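Local coordinates for protein alginate lyase (Paenibacillus sp. FPU-7, PDB 6KFN) that probably cleaves the polysaccharide alginate by beta-elimination, using a right-handed beta-helix as its scaffold, at residues Y136-I141 against P177-E182; A143-G148 against G207-D212; K88-L93 against I111-D116; V173-G178 against S198-T203. One frame throughout, in Å; residues are numbered along the deposited sequence.

Overall arrangement
Contacts 1, 3 and 4 join neighbouring passes of a right-handed beta-helix; contact 2 links loops two passes apart. Contacts 3 and 4 are partly buried strand pairings, rich in backbone hydrogen bonds: M89 and I111, or I175 and F200, turn inward, while the outer face holds T90 and Y112, or R174 and V199. Contact 1 is looser: it begins where contact 4 ends, sharing P177 and G178. Contact 2 lies at the surface and relies on the N209 amide, a sodium-bound water and small alanine and glycine contacts. Contacts 1 and 2 supply E182 and E147 to the same sodium, while G139 N and I141 N of contact 1 bond back to contact 3.

Contact 1 (Y136-I141 against P177-E182). With NA (sodium ion), chain B.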
loop_
_atom_site.group_PDB
_atom_site.type_symbol
_atom_site.label_atom_id
_atom_site.label_comp_id
_atom_site.label_asym_id
_atom_site.label_seq_id
_atom_site.Cartn_x
_atom_site.Cartn_y
_atom_site.Cartn_z
ATOM N N TYR A 136 -5.486 2.534 7.636
ATOM C CA TYR A 136 -5.264 2.518 9.076
ATOM C C TYR A 136 -5.857 1.237 9.641
ATOM O O TYR A 136 -6.632 0.545 8.984
ATOM C CB TYR A 136 -5.822 3.812 9.735
ATOM C CG TYR A 136 -7.304 4.038 9.600
ATOM C CD1 TYR A 136 -7.841 4.627 8.458
ATOM C CD2 TYR A 136 -8.168 3.734 10.638
ATOM C CE1 TYR A 136 -9.202 4.879 8.352
ATOM C CE2 TYR A 136 -9.520 3.979 10.544
ATOM C CZ TYR A 136 -10.049 4.558 9.412
ATOM O OH TYR A 136 -11.394 4.802 9.348
ATOM N N ASN A 137 -5.483 0.900 10.882
ATOM C CA ASN A 137 -6.068 -0.254 11.577
ATOM C C ASN A 137 -5.943 -1.539 10.749
ATOM O O ASN A 137 -6.931 -2.158 10.346
ATOM C CB ASN A 137 -7.529 -0.002 11.967
ATOM C CG ASN A 137 -7.657 0.998 13.033
ATOM O OD1 ASN A 137 -6.697 1.540 13.538
ATOM N ND2 ASN A 137 -8.920 1.331 13.344
ATOM N N THR A 138 -4.687 -1.947 10.549
ATOM C CA THR A 138 -4.342 -3.202 9.868
ATOM C C THR A 138 -3.647 -4.128 10.845
ATOM O O THR A 138 -3.216 -3.715 11.922
ATOM C CB THR A 138 -3.439 -2.942 8.660
ATOM O OG1 THR A 138 -2.254 -2.298 9.116
ATOM C CG2 THR A 138 -4.095 -2.040 7.621
ATOM N N GLY A 139 -3.503 -5.401 10.481
ATOM C CA GLY A 139 -2.895 -6.351 11.378
ATOM C C GLY A 139 -3.735 -6.717 12.571
ATOM O O GLY A 139 -3.181 -7.160 13.598
ATOM N N LEU A 140 -5.066 -6.642 12.448
ATOM C CA LEU A 140 -5.960 -7.005 13.548
ATOM C C LEU A 140 -5.940 -8.496 13.852
ATOM O O LEU A 140 -6.296 -8.891 14.975
ATOM C CB LEU A 140 -7.376 -6.525 13.274
ATOM C CG LEU A 140 -7.562 -5.014 13.107
ATOM C CD1 LEU A 140 -9.059 -4.779 13.066
ATOM C CD2 LEU A 140 -6.867 -4.237 14.208
ATOM N N ILE A 141 -5.559 -9.324 12.895
ATOM C CA ILE A 141 -5.484 -10.767 13.064
ATOM C C ILE A 141 -4.047 -11.221 13.232
ATOM O O ILE A 141 -3.735 -12.014 14.112
ATOM C CB ILE A 141 -6.194 -11.474 11.887
ATOM C CG1 ILE A 141 -7.712 -11.190 11.928
ATOM C CG2 ILE A 141 -5.848 -13.002 11.895
ATOM C CD1 ILE A 141 -8.437 -11.896 12.989
ATOM N N PRO A 177 -3.013 5.820 11.990
ATOM C CA PRO A 177 -2.425 4.985 13.038
ATOM C C PRO A 177 -2.982 3.552 12.943
ATOM O O PRO A 177 -3.785 3.212 12.086
ATOM C CB PRO A 177 -2.852 5.697 14.307
ATOM C CG PRO A 177 -4.260 6.173 13.974
ATOM C CD PRO A 177 -4.153 6.614 12.512
ATOM N N GLY A 178 -2.534 2.704 13.879
ATOM C CA GLY A 178 -3.071 1.359 13.957
ATOM C C GLY A 178 -2.632 0.415 12.870
ATOM O O GLY A 178 -3.210 -0.659 12.738
ATOM N N VAL A 179 -1.620 0.804 12.086
ATOM C CA VAL A 179 -0.992 -0.103 11.136
ATOM C C VAL A 179 0.097 -0.838 11.895
ATOM O O VAL A 179 1.046 -0.258 12.428
ATOM C CB VAL A 179 -0.489 0.683 9.914
ATOM C CG1 VAL A 179 0.414 -0.183 9.050
ATOM C CG2 VAL A 179 -1.685 1.198 9.140
ATOM N N ALA A 180 -0.078 -2.168 12.020
ATOM C CA ALA A 180 0.696 -2.942 12.965
ATOM C C ALA A 180 2.105 -3.268 12.473
ATOM O O ALA A 180 3.010 -3.459 13.305
ATOM C CB ALA A 180 -0.011 -4.262 13.292
ATOM N N ALA A 181 2.312 -3.416 11.173
ATOM C CA ALA A 181 3.626 -3.672 10.622
ATOM C C ALA A 181 4.121 -2.409 9.921
ATOM O O ALA A 181 3.693 -1.312 10.258
ATOM C CB ALA A 181 3.629 -4.946 9.760
ATOM N N GLU A 182 5.073 -2.550 8.982
ATOM C CA GLU A 182 5.515 -1.343 8.298
ATOM C C GLU A 182 4.337 -0.671 7.616
ATOM O O GLU A 182 3.435 -1.316 7.089
ATOM C CB GLU A 182 6.574 -1.619 7.220
ATOM C CG GLU A 182 7.866 -2.230 7.713
ATOM C CD GLU A 182 7.878 -3.737 7.770
ATOM O OE1 GLU A 182 6.866 -4.402 7.555
ATOM O OE2 GLU A 182 9.040 -4.235 8.039
HETATM NA NA NA B . 6.696 -6.795 6.879
HETATM O O HOH W 1 8.952 -6.736 7.608
HETATM O O HOH W 2 6.855 -9.108 6.147
HETATM O O HOH W 3 6.294 -7.480 9.142
#
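Y136, N137 and T138 run alongside P177, G178 and V179 in the same direction, as successive coils of a right-handed beta-helix do where the chain leaves one strand and turns toward the next. Backbone hydrogen bonds do most of the holding. N137 N reaches P177 O at 3.1 Å, with the donor in the carbonyl plane. One residue on, T138 N meets G178 O at 2.9 Å, but here the donor stands 38° out of that plane. The same oxygen also takes a CA-H...O contact from N137 CA. Beyond this pair the coils part, and A180 N to T138 O is only a weak bond.

Two glycines let the backbones come this close. G178 has positive phi, and a CB on it would run into N137 OD1; a CB on G139 would collide with A180 CB. The N137 amide is held from the previous coil, ND2 bonding D113.

Side chains add packing. T138 and V179 lie side by side; with chi1 at 59°, T138 OG1 sits between its backbone N and carbonyl carbon and presses on V179 CA at 3.2 Å. That hydroxyl has its polar partner in G146 O. Y136 CB rests on P177 O, while its OH hydrogen-bonds E110 OE2.

Metal binding closes the segment 177-182. E182, its chain bent at chi2, shares the sodium ion with E147, D185 and three waters: OE1 binds the ion at 2.5 Å, and OE2 accepts a hydrogen bond from water 1 at 2.5 Å.

Contact 2 (A143-G148 against G207-D212); sequences AGFGEG and GANYAD. With NA (sodium ion), chain C; NA (sodium ion), chain B.
G144 O is gripped from two sources across this contact, the amide of N209 and a water bound to sodium. N209 ND2 donates to it at 3.1 Å in an almost straight bond (176° at the hydrogen). The oxygen lies in the plane of the N209 amide, whereas the donor stands 43° out of the plane of the G144 carbonyl. Chi1 of -167° turns the amide away from the N209 backbone N and across to G144. Beside it, F145 CE1 comes within 4.2 Å of ND2, the amide meeting the ring obliquely.

Water 3 donates to G144 O at 2.9 Å and to N209 O at 3.0 Å, so it bridges the two loops while also binding a sodium ion. E147 OE2 reaches that ion at 2.3 Å, and E182 and D185 are its other protein ligands.

Apolar contact is small and involves short residues: A143 CB meets A208 CB at 3.9 Å, and A208 CB also touches G144 N. A side chain on G144 would strike N209 CB.

The segment 207-212 carries a second sodium of its own, bound by Y210 O, D212 OD1, Q242 and three waters. Water 4, one of these, takes the hydrogen of D212 N at 3.0 Å.

The two loops, two coils apart, thus meet at the surface through one amide bond, one sodium-bound water and short side chains. Sodium would be expected to polarise water 3 and make it a better donor to both carbonyls, so the join between the loops probably depends in part on the occupied metal site.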
loop_
_atom_site.group_PDB
_atom_site.type_symbol
_atom_site.label_atom_id
_atom_site.label_comp_id
_atom_site.label_asym_id
_atom_site.label_seq_id
_atom_site.Cartn_x
_atom_site.Cartn_y
_atom_site.Cartn_z
ATOM N N ALA A 143 -0.406 -9.249 13.542
ATOM C CA ALA A 143 0.314 -7.988 13.553
ATOM C C ALA A 143 1.491 -8.014 12.591
ATOM O O ALA A 143 1.766 -7.024 11.913
ATOM C CB ALA A 143 0.812 -7.677 14.965
ATOM N N GLY A 144 2.201 -9.134 12.554
ATOM C CA GLY A 144 3.379 -9.232 11.711
ATOM C C GLY A 144 3.096 -9.320 10.228
ATOM O O GLY A 144 4.045 -9.220 9.437
ATOM N N PHE A 145 1.839 -9.503 9.865
ATOM C CA PHE A 145 1.341 -9.431 8.482
ATOM C C PHE A 145 0.483 -8.185 8.276
ATOM O O PHE A 145 -0.341 -8.121 7.372
ATOM C CB PHE A 145 0.509 -10.687 8.150
ATOM C CG PHE A 145 1.227 -12.009 8.246
ATOM C CD1 PHE A 145 2.613 -12.139 8.151
ATOM C CD2 PHE A 145 0.485 -13.161 8.387
ATOM C CE1 PHE A 145 3.239 -13.359 8.202
ATOM C CE2 PHE A 145 1.121 -14.395 8.472
ATOM C CZ PHE A 145 2.509 -14.481 8.369
ATOM N N GLY A 146 0.666 -7.168 9.139
ATOM C CA GLY A 146 -0.205 -6.016 9.175
ATOM C C GLY A 146 0.325 -4.788 8.465
ATOM O O GLY A 146 0.135 -3.665 8.957
ATOM N N GLU A 147 0.978 -4.971 7.329
ATOM C CA GLU A 147 1.526 -3.831 6.605
ATOM C C GLU A 147 0.402 -2.951 6.075
ATOM O O GLU A 147 -0.686 -3.413 5.752
ATOM C CB GLU A 147 2.395 -4.288 5.430
ATOM C CG GLU A 147 3.623 -5.087 5.838
ATOM C CD GLU A 147 3.422 -6.557 6.127
ATOM O OE1 GLU A 147 2.309 -7.083 6.008
ATOM O OE2 GLU A 147 4.426 -7.217 6.493
ATOM N N GLY A 148 0.694 -1.660 5.944
ATOM C CA GLY A 148 -0.238 -0.787 5.259
ATOM C C GLY A 148 -0.341 -1.121 3.776
ATOM O O GLY A 148 -1.415 -1.421 3.251
ATOM N N GLY A 207 6.342 -3.644 16.052
ATOM C CA GLY A 207 7.583 -4.371 16.139
ATOM C C GLY A 207 7.487 -5.850 15.777
ATOM O O GLY A 207 8.522 -6.515 15.741
ATOM N N ALA A 208 6.294 -6.374 15.531
ATOM C CA ALA A 208 6.152 -7.798 15.248
ATOM C C ALA A 208 6.834 -8.135 13.944
ATOM O O ALA A 208 6.782 -7.392 12.975
ATOM C CB ALA A 208 4.678 -8.143 15.111
ATOM N N ASN A 209 7.451 -9.314 13.888
ATOM C CA ASN A 209 7.952 -9.803 12.582
ATOM C C ASN A 209 8.829 -8.753 11.910
ATOM O O ASN A 209 8.694 -8.463 10.713
ATOM C CB ASN A 209 6.840 -10.268 11.637
ATOM C CG ASN A 209 7.342 -11.042 10.455
ATOM O OD1 ASN A 209 8.386 -11.708 10.501
ATOM N ND2 ASN A 209 6.574 -11.012 9.368
ATOM N N TYR A 210 9.728 -8.181 12.753
ATOM C CA TYR A 210 10.770 -7.219 12.341
ATOM C C TYR A 210 10.255 -5.867 11.886
ATOM O O TYR A 210 11.030 -5.081 11.349
ATOM C CB TYR A 210 11.735 -7.808 11.298
ATOM C CG TYR A 210 12.267 -9.168 11.604
ATOM C CD1 TYR A 210 13.333 -9.314 12.472
ATOM C CD2 TYR A 210 11.716 -10.318 11.024
ATOM C CE1 TYR A 210 13.863 -10.572 12.766
ATOM C CE2 TYR A 210 12.241 -11.577 11.304
ATOM C CZ TYR A 210 13.302 -11.681 12.175
ATOM O OH TYR A 210 13.812 -12.925 12.453
ATOM N N ALA A 211 9.001 -5.601 12.096
ATOM C CA ALA A 211 8.361 -4.418 11.542
ATOM C C ALA A 211 8.525 -3.259 12.519
ATOM O O ALA A 211 7.745 -3.076 13.466
ATOM C CB ALA A 211 6.889 -4.682 11.251
ATOM N N ASP A 212 9.584 -2.492 12.298
ATOM C CA ASP A 212 10.068 -1.525 13.287
ATOM C C ASP A 212 10.530 -0.232 12.613
ATOM O O ASP A 212 11.320 0.528 13.179
ATOM C CB ASP A 212 11.132 -2.138 14.186
ATOM C CG ASP A 212 12.383 -2.589 13.463
ATOM O OD1 ASP A 212 12.542 -2.361 12.260
ATOM O OD2 ASP A 212 13.209 -3.246 14.153
HETATM NA NA NA C . 12.713 -3.808 10.341
HETATM NA NA NA B . 6.696 -6.795 6.879
HETATM O O HOH W 3 6.294 -7.480 9.142
HETATM O O HOH W 4 10.852 -2.590 9.530
HETATM O O HOH W 2 6.855 -9.108 6.147
HETATM O O HOH W 1 8.952 -6.736 7.608
HETATM O O HOH W 5 12.620 -5.335 8.529
HETATM O O HOH W 6 14.567 -5.008 11.177
#

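Contact 3 (K88-L93 against I111-D116)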
loop_
_atom_site.group_PDB
_atom_site.type_symbol
_atom_site.label_atom_id
_atom_site.label_comp_id
_atom_site.label_asym_id
_atom_site.label_seq_id
_atom_site.Cartn_x
_atom_site.Cartn_y
_atom_site.Cartn_z
ATOM N N LYS A 88 -14.724 3.093 0.631
ATOM C CA LYS A 88 -14.182 2.503 1.850
ATOM C C LYS A 88 -14.069 0.994 1.665
ATOM O O LYS A 88 -14.930 0.374 1.011
ATOM C CB LYS A 88 -15.102 2.826 3.032
ATOM C CG LYS A 88 -15.187 4.290 3.371
ATOM C CD LYS A 88 -16.200 4.622 4.470
ATOM C CE LYS A 88 -16.136 6.027 4.926
ATOM N NZ LYS A 88 -17.154 6.232 6.006
ATOM N N MET A 89 -13.034 0.400 2.248
ATOM C CA MET A 89 -12.823 -1.039 2.222
ATOM C C MET A 89 -12.490 -1.493 3.642
ATOM O O MET A 89 -11.596 -0.928 4.273
ATOM C CB MET A 89 -11.669 -1.474 1.290
ATOM C CG MET A 89 -11.914 -1.395 -0.214
ATOM S SD MET A 89 -11.684 0.238 -0.875
ATOM C CE MET A 89 -11.962 -0.130 -2.649
ATOM N N THR A 90 -13.185 -2.510 4.122
ATOM C CA THR A 90 -13.023 -2.947 5.488
ATOM C C THR A 90 -13.382 -4.403 5.655
ATOM O O THR A 90 -13.942 -5.040 4.767
ATOM C CB THR A 90 -13.883 -2.044 6.397
ATOM O OG1 THR A 90 -13.525 -2.229 7.767
ATOM C CG2 THR A 90 -15.376 -2.300 6.281
ATOM N N GLY A 91 -13.104 -4.915 6.863
ATOM C CA GLY A 91 -13.781 -6.123 7.282
ATOM C C GLY A 91 -13.353 -7.409 6.600
ATOM O O GLY A 91 -14.179 -8.316 6.388
ATOM N N ALA A 92 -12.091 -7.524 6.267
ATOM C CA ALA A 92 -11.545 -8.678 5.575
ATOM C C ALA A 92 -10.110 -8.869 6.001
ATOM O O ALA A 92 -9.483 -7.995 6.590
ATOM C CB ALA A 92 -11.635 -8.511 4.068
ATOM N N LEU A 93 -9.545 -10.008 5.610
ATOM C CA LEU A 93 -8.151 -10.323 5.912
ATOM C C LEU A 93 -7.174 -9.432 5.174
ATOM O O LEU A 93 -6.108 -9.102 5.679
ATOM C CB LEU A 93 -7.873 -11.800 5.620
ATOM C CG LEU A 93 -6.520 -12.329 6.068
ATOM C CD1 LEU A 93 -6.391 -12.373 7.564
ATOM C CD2 LEU A 93 -6.288 -13.743 5.509
ATOM N N ILE A 111 -9.201 2.585 3.832
ATOM C CA ILE A 111 -9.039 1.144 3.977
ATOM C C ILE A 111 -8.666 0.890 5.436
ATOM O O ILE A 111 -7.659 1.434 5.906
ATOM C CB ILE A 111 -7.957 0.610 3.031
ATOM C CG1 ILE A 111 -8.312 0.967 1.585
ATOM C CG2 ILE A 111 -7.746 -0.877 3.240
ATOM C CD1 ILE A 111 -7.230 0.656 0.596
ATOM N N TYR A 112 -9.479 0.108 6.148
ATOM C CA TYR A 112 -9.306 0.037 7.593
ATOM C C TYR A 112 -9.966 -1.202 8.155
ATOM O O TYR A 112 -10.888 -1.783 7.575
ATOM C CB TYR A 112 -9.921 1.302 8.273
ATOM C CG TYR A 112 -11.404 1.464 7.977
ATOM C CD1 TYR A 112 -11.819 2.052 6.784
ATOM C CD2 TYR A 112 -12.392 0.973 8.814
ATOM C CE1 TYR A 112 -13.125 2.164 6.429
ATOM C CE2 TYR A 112 -13.776 1.084 8.444
ATOM C CZ TYR A 112 -14.098 1.682 7.229
ATOM O OH TYR A 112 -15.404 1.845 6.761
ATOM N N ASP A 113 -9.502 -1.568 9.354
ATOM C CA ASP A 113 -10.004 -2.722 10.099
ATOM C C ASP A 113 -9.837 -4.002 9.272
ATOM O O ASP A 113 -10.771 -4.714 8.910
ATOM C CB ASP A 113 -11.421 -2.542 10.628
ATOM C CG ASP A 113 -11.535 -1.450 11.670
ATOM O OD1 ASP A 113 -10.543 -1.081 12.310
ATOM O OD2 ASP A 113 -12.693 -0.962 11.826
ATOM N N ILE A 114 -8.557 -4.282 8.994
ATOM C CA ILE A 114 -8.096 -5.351 8.122
ATOM C C ILE A 114 -7.289 -6.344 8.959
ATOM O O ILE A 114 -6.472 -5.950 9.800
ATOM C CB ILE A 114 -7.223 -4.759 6.981
ATOM C CG1 ILE A 114 -7.997 -3.716 6.163
ATOM C CG2 ILE A 114 -6.680 -5.843 6.097
ATOM C CD1 ILE A 114 -9.265 -4.212 5.508
ATOM N N GLY A 115 -7.503 -7.637 8.721
ATOM C CA GLY A 115 -6.816 -8.649 9.519
ATOM C C GLY A 115 -5.299 -8.672 9.332
ATOM O O GLY A 115 -4.546 -8.759 10.313
ATOM N N ASP A 116 -4.848 -8.646 8.074
ATOM C CA ASP A 116 -3.448 -8.614 7.690
ATOM C C ASP A 116 -3.189 -7.269 7.004
ATOM O O ASP A 116 -3.371 -6.230 7.644
ATOM C CB ASP A 116 -3.092 -9.840 6.828
ATOM C CG ASP A 116 -3.133 -11.167 7.581
ATOM O OD1 ASP A 116 -3.291 -11.237 8.807
ATOM O OD2 ASP A 116 -2.955 -12.188 6.841
HETATM O O HOH W 7 -14.828 -1.908 10.141
#
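M89 and I111 pair in parallel on the closely packed inner side, their side chains touching CB to CG1 and both resting on I96 of the next wall. Y112 N bonds M89 O at 3.0 Å, nearly in line with the C=O. At the corner G91 N donates to D113 O; beyond it G115 N bonds A92 O at 2.9 Å and D116 N bonds L93 O at 2.7 Å. I114 packs beside this corner, its CG2 against L93 O and its CD1 over T90 CA. L93 and D116 lie side by side, with L93 CD1 at 3.5 Å from D116 CG; the D116 carboxylate has its charged partner in K94.

The outer side is more open and more polar. Chi1 of 59° brings the Y112 ring back over the neighbouring strand, where T90 CB sits above one face in a CH-pi contact, 4.0 Å from the ring centroid. K88 CB meets the ring edge, and the ring of Y136 from the following coil meets it too, the two planes about 10° apart. T90 OG1 donates to Y112 O at 2.7 Å and accepts from water 7, which also donates to D113 OD2 at 2.9 Å. With an alanine in place of Y112, T90 CB would probably lose the surface it rests on and the Y136 ring would lose the ring it meets.

Parallel pairing in register from coil to coil, aliphatic residues turned inward and a corner after a short strand are characteristic of a right-handed beta-helix.

Contact 4 (V173-G178 against S198-T203); sequences VRIGPG and SVFNGT
N201 and P177 are brought together by the asparagine's chi1 of 179°, which extends CG away from its own backbone N and lays the amide obliquely across the proline ring. ND2 then lies 3.7 Å from P177 CB, while OD1 turns back to accept from T203 N at 3.1 Å, an Asx turn. The turn so held offers T203 O to G178 N, a bond of 3.0 Å. At the other end, S198 chi1 (-66°) sets OG beside its backbone N, where V173 N donates to it at 3.1 Å; the hydroxyl is also bonded to E196 O.

Between these ends the strands are regular and parallel, N201 N bonding I175 O at 2.8 Å. Inside, I175 CD1 touches the F200 ring edge at CE1, 4.2 Å away, and both side chains pack on I184. On the outer face R174 and V199 lie side by side, V199 CB over one face of the guanidinium. G176 CA donates a C-H...O contact to N201 O, and a CB there would collide with that oxygen.

A leucine replacing N201 would probably leave T203 N without its acceptor and let the turn that offers T203 O to G178 shift.

Side-chain oxygens thus extend the pairing at both ends, S198 OG standing in for a backbone acceptor and N201 fixing the turn, so this join between coils of the beta-helix is mainly one of directed hydrogen bonds.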
loop_
_atom_site.group_PDB
_atom_site.type_symbol
_atom_site.label_atom_id
_atom_site.label_comp_id
_atom_site.label_asym_id
_atom_site.label_seq_id
_atom_site.Cartn_x
_atom_site.Cartn_y
_atom_site.Cartn_z
ATOM N N VAL A 173 -0.653 9.565 0.240
ATOM C CA VAL A 173 -1.379 8.635 1.098
ATOM C C VAL A 173 -1.053 8.916 2.554
ATOM O O VAL A 173 0.072 9.235 2.896
ATOM C CB VAL A 173 -1.065 7.164 0.682
ATOM C CG1 VAL A 173 -1.751 6.079 1.520
ATOM C CG2 VAL A 173 -1.465 6.951 -0.794
ATOM N N ARG A 174 -2.034 8.729 3.407
ATOM C CA ARG A 174 -1.851 8.749 4.849
ATOM C C ARG A 174 -1.925 7.317 5.338
ATOM O O ARG A 174 -2.867 6.605 5.015
ATOM C CB ARG A 174 -2.964 9.552 5.510
ATOM C CG ARG A 174 -2.717 9.845 6.978
ATOM C CD ARG A 174 -3.878 10.708 7.498
ATOM N NE ARG A 174 -3.667 12.084 7.092
ATOM C CZ ARG A 174 -2.855 12.940 7.712
ATOM N NH1 ARG A 174 -2.202 12.596 8.815
ATOM N NH2 ARG A 174 -2.681 14.157 7.221
ATOM N N ILE A 175 -0.920 6.895 6.085
ATOM C CA ILE A 175 -0.850 5.540 6.591
ATOM C C ILE A 175 -0.710 5.622 8.107
ATOM O O ILE A 175 0.112 6.391 8.609
ATOM C CB ILE A 175 0.257 4.692 5.947
ATOM C CG1 ILE A 175 0.187 4.828 4.428
ATOM C CG2 ILE A 175 0.150 3.249 6.392
ATOM C CD1 ILE A 175 1.324 4.154 3.684
ATOM N N GLY A 176 -1.511 4.827 8.816
ATOM C CA GLY A 176 -1.589 4.887 10.259
ATOM C C GLY A 176 -2.711 5.795 10.703
ATOM O O GLY A 176 -3.311 6.505 9.887
ATOM N N PRO A 177 -3.013 5.820 11.990
ATOM C CA PRO A 177 -2.425 4.985 13.038
ATOM C C PRO A 177 -2.982 3.552 12.943
ATOM O O PRO A 177 -3.785 3.212 12.086
ATOM C CB PRO A 177 -2.852 5.697 14.307
ATOM C CG PRO A 177 -4.260 6.173 13.974
ATOM C CD PRO A 177 -4.153 6.614 12.512
ATOM N N GLY A 178 -2.534 2.704 13.879
ATOM C CA GLY A 178 -3.071 1.359 13.957
ATOM C C GLY A 178 -2.632 0.415 12.870
ATOM O O GLY A 178 -3.210 -0.659 12.738
ATOM N N SER A 198 3.559 11.565 1.102
ATOM C CA SER A 198 2.733 10.781 1.995
ATOM C C SER A 198 3.051 11.127 3.459
ATOM O O SER A 198 4.042 11.784 3.757
ATOM C CB SER A 198 2.893 9.294 1.684
ATOM O OG SER A 198 2.356 9.013 0.378
ATOM N N VAL A 199 2.160 10.681 4.351
ATOM C CA VAL A 199 2.257 10.992 5.768
ATOM C C VAL A 199 2.099 9.698 6.549
ATOM O O VAL A 199 1.115 8.972 6.364
ATOM C CB VAL A 199 1.214 12.026 6.221
ATOM C CG1 VAL A 199 1.381 12.316 7.728
ATOM C CG2 VAL A 199 1.344 13.299 5.409
ATOM N N PHE A 200 3.058 9.431 7.433
ATOM C CA PHE A 200 3.117 8.203 8.216
ATOM C C PHE A 200 2.862 8.533 9.684
ATOM O O PHE A 200 3.666 9.206 10.326
ATOM C CB PHE A 200 4.485 7.545 8.060
ATOM C CG PHE A 200 4.931 7.423 6.624
ATOM C CD1 PHE A 200 4.073 6.928 5.636
ATOM C CD2 PHE A 200 6.188 7.859 6.236
ATOM C CE1 PHE A 200 4.480 6.893 4.302
ATOM C CE2 PHE A 200 6.602 7.795 4.912
ATOM C CZ PHE A 200 5.748 7.323 3.938
ATOM N N ASN A 201 1.742 8.038 10.217
ATOM C CA ASN A 201 1.425 8.151 11.643
ATOM C C ASN A 201 1.846 6.840 12.281
ATOM O O ASN A 201 1.166 5.819 12.165
ATOM C CB ASN A 201 -0.061 8.424 11.841
ATOM C CG ASN A 201 -0.434 8.519 13.308
ATOM O OD1 ASN A 201 0.330 8.071 14.175
ATOM N ND2 ASN A 201 -1.590 9.060 13.578
ATOM N N GLY A 202 3.017 6.850 12.911
ATOM C CA GLY A 202 3.621 5.644 13.441
ATOM C C GLY A 202 2.965 5.032 14.659
ATOM O O GLY A 202 3.345 3.922 15.046
ATOM N N THR A 203 2.008 5.727 15.274
ATOM C CA THR A 203 1.303 5.124 16.399
ATOM C C THR A 203 0.697 3.796 15.950
ATOM O O THR A 203 0.036 3.744 14.911
ATOM C CB THR A 203 0.242 6.101 16.911
ATOM O OG1 THR A 203 0.893 7.311 17.303
ATOM C CG2 THR A 203 -0.565 5.503 18.053
#